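Local coordinates for protein Udp-n-acetylglucosamine pyrophosphorylase (Trypanosoma brucei, PDB 4BQH) that probably catalyses the formation of UDP-N-acetylglucosamine and diphosphate from UTP and N-acetylglucosamine 1-phosphate, the last step in making this nucleotide sugar, at residues 114-119 against 174-179; 149-154 against 286-291; 271-276 against 362-367. All blocks are in the same frame, centred on the assembly; numbering follows the deposited sequence.

Interaction 1: 114-119 against 174-179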
# COMPACT_ATOMS: atom_id res chain seq x y z
N ILE A 114 -8.61 -2.43 13.27
CA ILE A 114 -7.65 -2.10 12.18
C ILE A 114 -7.64 -3.15 11.07
O ILE A 114 -7.56 -4.35 11.34
CB ILE A 114 -6.20 -1.92 12.74
CG1 ILE A 114 -6.19 -0.90 13.89
CG2 ILE A 114 -5.19 -1.62 11.62
CD1 ILE A 114 -6.82 0.44 13.53
N ALA A 115 -7.71 -2.70 9.83
CA ALA A 115 -7.46 -3.56 8.68
C ALA A 115 -6.23 -3.03 7.95
O ALA A 115 -5.97 -1.82 7.96
CB ALA A 115 -8.65 -3.57 7.73
N PHE A 116 -5.48 -3.94 7.33
CA PHE A 116 -4.35 -3.55 6.47
C PHE A 116 -4.67 -4.06 5.07
O PHE A 116 -4.88 -5.25 4.89
CB PHE A 116 -3.00 -4.13 6.94
CG PHE A 116 -1.84 -3.55 6.18
CD1 PHE A 116 -1.54 -4.00 4.90
CD2 PHE A 116 -1.10 -2.50 6.71
CE1 PHE A 116 -0.51 -3.43 4.17
CE2 PHE A 116 -0.07 -1.92 5.98
CZ PHE A 116 0.21 -2.37 4.71
N LEU A 117 -4.68 -3.15 4.10
CA LEU A 117 -5.02 -3.50 2.72
C LEU A 117 -3.71 -3.54 1.93
O LEU A 117 -3.03 -2.51 1.78
CB LEU A 117 -5.99 -2.45 2.16
CG LEU A 117 -6.66 -2.68 0.80
CD1 LEU A 117 -7.74 -1.62 0.57
CD2 LEU A 117 -5.64 -2.69 -0.34
N ILE A 118 -3.32 -4.73 1.47
CA ILE A 118 -2.09 -4.84 0.66
C ILE A 118 -2.44 -4.73 -0.82
O ILE A 118 -3.27 -5.50 -1.33
CB ILE A 118 -1.42 -6.23 0.80
CG1 ILE A 118 -1.08 -6.57 2.24
CG2 ILE A 118 -0.17 -6.26 -0.09
CD1 ILE A 118 -0.46 -7.97 2.40
N LEU A 119 -1.83 -3.77 -1.53
CA LEU A 119 -2.03 -3.66 -2.98
C LEU A 119 -1.18 -4.74 -3.65
O LEU A 119 0.07 -4.68 -3.62
CB LEU A 119 -1.63 -2.25 -3.47
CG LEU A 119 -2.29 -1.07 -2.74
CD1 LEU A 119 -1.55 0.22 -3.06
CD2 LEU A 119 -3.76 -0.94 -3.12
N VAL A 174 -5.76 -8.01 13.34
CA VAL A 174 -5.77 -7.05 12.23
C VAL A 174 -6.35 -7.80 11.00
O VAL A 174 -5.81 -8.85 10.61
CB VAL A 174 -4.33 -6.59 11.91
CG1 VAL A 174 -4.31 -5.74 10.63
CG2 VAL A 174 -3.75 -5.82 13.09
N GLN A 175 -7.43 -7.29 10.39
CA GLN A 175 -7.96 -7.93 9.17
C GLN A 175 -7.03 -7.62 8.02
O GLN A 175 -6.68 -6.46 7.82
CB GLN A 175 -9.36 -7.42 8.85
CG GLN A 175 -10.37 -7.66 9.98
CD GLN A 175 -10.60 -9.13 10.24
OE1 GLN A 175 -10.70 -9.93 9.30
NE2 GLN A 175 -10.66 -9.51 11.52
N LEU A 176 -6.61 -8.66 7.29
CA LEU A 176 -5.71 -8.50 6.17
C LEU A 176 -6.55 -8.58 4.90
O LEU A 176 -7.27 -9.56 4.65
CB LEU A 176 -4.63 -9.61 6.16
CG LEU A 176 -3.65 -9.54 4.99
CD1 LEU A 176 -2.91 -8.20 4.96
CD2 LEU A 176 -2.65 -10.67 5.04
N LEU A 177 -6.46 -7.52 4.09
CA LEU A 177 -7.21 -7.43 2.84
C LEU A 177 -6.19 -7.49 1.73
O LEU A 177 -5.32 -6.61 1.64
CB LEU A 177 -7.96 -6.09 2.80
CG LEU A 177 -8.62 -5.58 4.08
CD1 LEU A 177 -9.32 -4.25 3.78
CD2 LEU A 177 -9.59 -6.64 4.60
N VAL A 178 -6.25 -8.54 0.91
CA VAL A 178 -5.24 -8.72 -0.13
C VAL A 178 -5.89 -8.37 -1.48
O VAL A 178 -6.77 -9.09 -1.94
CB VAL A 178 -4.73 -10.19 -0.14
CG1 VAL A 178 -3.69 -10.39 -1.24
CG2 VAL A 178 -4.14 -10.51 1.22
N MET A 179 -5.49 -7.24 -2.06
CA MET A 179 -6.15 -6.78 -3.28
C MET A 179 -5.44 -7.32 -4.51
O MET A 179 -4.41 -6.82 -4.94
CB MET A 179 -6.29 -5.25 -3.35
CG MET A 179 -7.29 -4.89 -4.47
SD MET A 179 -7.60 -3.12 -4.55
CE MET A 179 -6.15 -2.57 -5.42
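Five backbone hydrogen bonds zip strand 114-119 to 174-179 in parallel, alternating in direction between the two strands. Gln175 N gives to Ile114 O at 3.1 Å and is the most bent of the five, at 144°; Leu177 N meets Phe116 O almost straight, at 174°. The returning bonds run from Phe116 N to Gln175 O and from Ile118 N to Leu177 O (each 2.8 Å), and Met179 N gives to Ile118 O. CA-H groups add weaker contacts, such as Ala115 CA to Gln175 O at 3.1 Å. The two strands are neighbours in the parallel part of the central sheet of a GT-A-type nucleotidyltransferase fold, with strand 275-280 on the other side of 114-119 and strand 205-209 beyond 175-180. Apolar side chains cover both faces. On one, Leu177 CD1 reaches Ala115 CB and Leu117 CB, both at 4.1 Å, and the two leucines cross at about a right angle. Met179, bent at its last torsion (chi3 79°), lies alongside Leu119, bringing CE to 3.7 Å from Leu119 CD2; helix 241-246 packs over both. On the other face, Leu176 CD1 sits 3.6 Å from Ile118 CD1 and 3.5 Å from Phe116 O.

Interaction 2: 149-154 against 286-291; sequences MMHCEK and ANVADP
A lysine ammonium is drawn to a loop carbonyl here: Lys154 NZ donates to Ala286 O at 2.8 Å, in the carbonyl plane and on a lone pair, with a C=O...N angle of 136°. The side chain is extended beyond CG, which carries the amine from helix 147-166 across to the loop. A weak second bond to Leu284 O, just before 286-291, would add to the stabilisation of the ammonium. On its way the aliphatic chain crosses Val288 at about a right angle, with Lys154 CD 3.8 Å from Val288 CG2.

That same methyl makes a CH-pi contact with the neighbouring helical side chain. Val288 CG2 lies over one face of the His151 imidazole, 3.8 Å from the ring centroid and 25° off its normal, displaced toward the rim so that its nearest ring atom is His151 CD2 at 3.5 Å. Ala286 CB comes in obliquely to the ring, 3.8 Å from His151 CE1. Val288 CG2 thus sits in the corner formed by the imidazole and the lysine chain, which come from residues one helical turn apart. Its other branch, CG1, turns to the sheet, where Val288 packs on Phe116; His151 in turn touches Ile118.

The arrangement belongs to the GT-A-type nucleotidyltransferase fold: helix 147-166 packs on the Phe116 and Ile118 face of the central sheet, and Val288, in the loop that leads from strand 275-280 to helix 291-300, is wedged against both.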
# COMPACT_ATOMS: atom_id res chain seq x y z
N MET A 149 5.06 -13.14 3.15
CA MET A 149 5.35 -13.74 4.44
C MET A 149 5.80 -12.71 5.46
O MET A 149 5.32 -12.72 6.59
CB MET A 149 6.41 -14.84 4.30
CG MET A 149 6.76 -15.50 5.62
SD MET A 149 7.59 -17.04 5.22
CE MET A 149 7.80 -17.72 6.87
N MET A 150 6.68 -11.79 5.05
CA MET A 150 7.18 -10.77 5.97
C MET A 150 6.06 -9.79 6.39
O MET A 150 6.02 -9.38 7.54
CB MET A 150 8.41 -10.05 5.43
CG MET A 150 9.68 -10.92 5.52
SD MET A 150 11.17 -10.17 4.82
CE MET A 150 10.69 -10.09 3.11
N HIS A 151 5.17 -9.45 5.46
CA HIS A 151 3.99 -8.64 5.83
C HIS A 151 3.16 -9.30 6.89
O HIS A 151 2.78 -8.65 7.87
CB HIS A 151 3.11 -8.30 4.63
CG HIS A 151 3.36 -6.91 4.07
ND1 HIS A 151 4.52 -6.56 3.49
CD2 HIS A 151 2.53 -5.79 4.01
CE1 HIS A 151 4.46 -5.25 3.07
NE2 HIS A 151 3.26 -4.78 3.40
N CYS A 152 2.89 -10.60 6.73
CA CYS A 152 2.05 -11.32 7.69
C CYS A 152 2.72 -11.47 9.05
O CYS A 152 2.05 -11.42 10.09
CB CYS A 152 1.64 -12.69 7.13
SG CYS A 152 0.59 -12.57 5.66
N GLU A 153 4.03 -11.65 9.05
CA GLU A 153 4.75 -11.74 10.30
C GLU A 153 4.77 -10.41 11.03
O GLU A 153 4.71 -10.38 12.26
CB GLU A 153 6.17 -12.26 10.05
CG GLU A 153 6.17 -13.73 9.76
CD GLU A 153 7.57 -14.31 9.55
OE1 GLU A 153 8.57 -13.58 9.67
OE2 GLU A 153 7.64 -15.53 9.28
N LYS A 154 4.82 -9.30 10.29
CA LYS A 154 4.72 -8.00 10.94
C LYS A 154 3.35 -7.86 11.63
O LYS A 154 3.27 -7.37 12.76
CB LYS A 154 4.94 -6.85 9.94
CG LYS A 154 6.40 -6.74 9.49
CD LYS A 154 6.57 -5.75 8.32
CE LYS A 154 8.05 -5.52 8.00
NZ LYS A 154 8.19 -4.60 6.81
N ALA A 286 7.90 -1.64 4.88
CA ALA A 286 6.56 -1.17 5.24
C ALA A 286 6.31 -1.33 6.74
O ALA A 286 6.57 -2.40 7.31
CB ALA A 286 5.51 -1.92 4.45
N ASN A 287 5.88 -0.24 7.37
CA ASN A 287 5.60 -0.27 8.78
C ASN A 287 4.13 -0.69 8.92
O ASN A 287 3.21 0.14 8.99
CB ASN A 287 5.90 1.08 9.41
CG ASN A 287 5.87 1.04 10.92
OD1 ASN A 287 5.46 0.05 11.51
ND2 ASN A 287 6.31 2.12 11.54
N VAL A 288 3.93 -2.01 8.92
CA VAL A 288 2.61 -2.63 8.82
C VAL A 288 1.87 -2.57 10.16
O VAL A 288 2.42 -2.97 11.20
CB VAL A 288 2.74 -4.09 8.35
CG1 VAL A 288 1.38 -4.78 8.30
CG2 VAL A 288 3.41 -4.13 6.99
N ALA A 289 0.62 -2.10 10.14
CA ALA A 289 -0.16 -1.84 11.36
C ALA A 289 0.61 -0.94 12.33
O ALA A 289 0.79 -1.26 13.50
CB ALA A 289 -0.62 -3.15 12.02
N ASP A 290 1.10 0.18 11.82
CA ASP A 290 1.94 1.09 12.59
C ASP A 290 1.09 1.76 13.67
O ASP A 290 0.22 2.56 13.34
CB ASP A 290 2.48 2.17 11.63
CG ASP A 290 3.29 3.24 12.30
OD1 ASP A 290 3.45 3.25 13.53
OD2 ASP A 290 3.82 4.10 11.56
N PRO A 291 1.34 1.45 14.97
CA PRO A 291 0.51 2.01 16.03
C PRO A 291 0.67 3.53 16.21
O PRO A 291 -0.25 4.18 16.69
CB PRO A 291 0.99 1.25 17.29
CG PRO A 291 2.46 0.98 16.99
CD PRO A 291 2.43 0.60 15.51

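Interaction 3: 271-276 against 362-367; sequences LGIAYV and CSLHFM
A chi1 of -160° swings Leu364 CG away from its backbone N, and at Val276 (chi1 -178°) CG2 is the branch opposite the carbonyl carbon; the two side chains therefore meet obliquely, Leu364 CD1 lying 4.0 Å from Val276 CG2. The other leucine branch, CD2, rests against the backbone, 3.5 Å from Ile273 O. Met367, one turn further along the helix, brings CG to 4.3 Å from Val276 CG2, and its side chain also packs on helix 241-246.

Between the backbones, Val276 and Cys362 form an antiparallel hydrogen-bonded pair: Val276 N to Cys362 O is 2.8 Å, and Cys362 N returns a nearly straight bond (173°) to Val276 O. Tyr275 and Ser363 follow as a non-hydrogen-bonded pair, the tyrosine ring lying obliquely to Ser363, with Tyr275 CD1 3.8 Å from Ser363 CA. Strand 275-280 thereby joins the parallel part of the central sheet to the antiparallel strand 359-363, where the mixed sheet changes direction.

Just there strand 359-363 runs into helix 364-374. Ser363 is its N-cap: Ser363 OG accepts from Phe366 N at 2.8 Å and also bonds to His303 ND1. The first helical amide, Leu364 N, is used across the contact, giving to Ala274 O at 3.0 Å from well above the carbonyl plane. Leu265 of helix 264-270 touches both Leu364 and Met367.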
# COMPACT_ATOMS: atom_id res chain seq x y z
N LEU A 271 -17.63 -6.09 11.07
CA LEU A 271 -16.52 -6.53 11.93
C LEU A 271 -15.99 -5.46 12.88
O LEU A 271 -15.15 -5.75 13.70
CB LEU A 271 -15.36 -7.08 11.11
CG LEU A 271 -15.57 -8.43 10.41
CD1 LEU A 271 -14.48 -8.68 9.38
CD2 LEU A 271 -15.62 -9.56 11.44
N GLY A 272 -16.49 -4.23 12.77
CA GLY A 272 -16.07 -3.15 13.68
C GLY A 272 -14.77 -2.46 13.29
O GLY A 272 -14.16 -1.76 14.11
N ILE A 273 -14.37 -2.62 12.03
CA ILE A 273 -13.17 -1.92 11.52
C ILE A 273 -13.42 -0.41 11.49
O ILE A 273 -14.45 0.05 10.97
CB ILE A 273 -12.80 -2.41 10.10
CG1 ILE A 273 -12.38 -3.89 10.13
CG2 ILE A 273 -11.72 -1.52 9.45
CD1 ILE A 273 -11.14 -4.16 10.95
N ALA A 274 -12.48 0.34 12.04
CA ALA A 274 -12.55 1.80 12.06
C ALA A 274 -11.57 2.43 11.09
O ALA A 274 -11.85 3.52 10.56
CB ALA A 274 -12.26 2.33 13.47
N TYR A 275 -10.41 1.81 10.88
CA TYR A 275 -9.39 2.36 9.96
C TYR A 275 -8.81 1.28 9.08
O TYR A 275 -8.64 0.14 9.52
CB TYR A 275 -8.23 3.01 10.71
CG TYR A 275 -8.69 4.15 11.59
CD1 TYR A 275 -8.82 5.44 11.08
CD2 TYR A 275 -9.05 3.90 12.91
CE1 TYR A 275 -9.28 6.48 11.91
CE2 TYR A 275 -9.51 4.90 13.73
CZ TYR A 275 -9.62 6.19 13.25
OH TYR A 275 -10.09 7.17 14.12
N VAL A 276 -8.45 1.67 7.86
CA VAL A 276 -7.81 0.80 6.89
C VAL A 276 -6.47 1.44 6.54
O VAL A 276 -6.44 2.57 6.03
CB VAL A 276 -8.67 0.68 5.60
CG1 VAL A 276 -8.01 -0.28 4.60
CG2 VAL A 276 -10.08 0.17 5.91
N CYS A 362 -6.89 5.40 6.27
CA CYS A 362 -8.17 6.04 6.02
C CYS A 362 -9.22 5.48 6.96
O CYS A 362 -9.23 4.29 7.23
CB CYS A 362 -8.62 5.76 4.59
SG CYS A 362 -7.49 6.43 3.36
N SER A 363 -10.14 6.35 7.42
CA SER A 363 -11.29 5.85 8.17
C SER A 363 -12.18 4.99 7.26
O SER A 363 -12.22 5.16 6.03
CB SER A 363 -12.13 7.01 8.73
OG SER A 363 -12.77 7.72 7.68
N LEU A 364 -12.93 4.10 7.86
CA LEU A 364 -13.89 3.33 7.07
C LEU A 364 -14.97 4.25 6.49
O LEU A 364 -15.42 4.05 5.36
CB LEU A 364 -14.50 2.18 7.89
CG LEU A 364 -15.09 1.09 6.97
CD1 LEU A 364 -14.02 0.31 6.23
CD2 LEU A 364 -15.94 0.12 7.78
N HIS A 365 -15.36 5.28 7.23
CA HIS A 365 -16.27 6.30 6.70
C HIS A 365 -15.72 6.93 5.44
O HIS A 365 -16.46 7.07 4.45
CB HIS A 365 -16.54 7.40 7.73
CG HIS A 365 -17.67 8.34 7.34
ND1 HIS A 365 -18.08 9.35 8.13
CD2 HIS A 365 -18.51 8.36 6.22
CE1 HIS A 365 -19.10 10.01 7.54
NE2 HIS A 365 -19.35 9.42 6.37
N PHE A 366 -14.44 7.31 5.46
CA PHE A 366 -13.83 7.86 4.23
C PHE A 366 -13.86 6.84 3.09
O PHE A 366 -14.16 7.21 1.95
CB PHE A 366 -12.40 8.39 4.44
CG PHE A 366 -11.77 8.90 3.17
CD1 PHE A 366 -12.14 10.14 2.66
CD2 PHE A 366 -10.89 8.11 2.43
CE1 PHE A 366 -11.61 10.59 1.45
CE2 PHE A 366 -10.34 8.59 1.24
CZ PHE A 366 -10.70 9.83 0.76
N MET A 367 -13.50 5.59 3.38
CA MET A 367 -13.50 4.59 2.30
C MET A 367 -14.88 4.50 1.65
O MET A 367 -15.00 4.37 0.43
CB MET A 367 -13.03 3.23 2.81
CG MET A 367 -11.60 3.25 3.36
SD MET A 367 -10.34 3.89 2.24
CE MET A 367 -10.29 2.57 1.01

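How the interactions relate
From the N terminus, interaction 1 closes a strand-helix-strand loop, pairing two parallel strands of the central sheet. Interaction 2 opens inside that loop, on helix 147-166, and ties this helix to the loop after strand 275-280, so the two cross. Interaction 3 opens at 271-276, after interaction 1 has closed and before interaction 2 does, and crosses interaction 2 in turn; it joins strand 275-280 to the antiparallel strand 359-363 and the start of helix 364-374. In space, strand 114-119 links interactions 1 and 3 through Ala115 N and Tyr275 O, 3.0 Å apart and probably hydrogen-bonded. Phe116 meets Val288 and His151 of interaction 2, whereas interactions 2 and 3 do not touch.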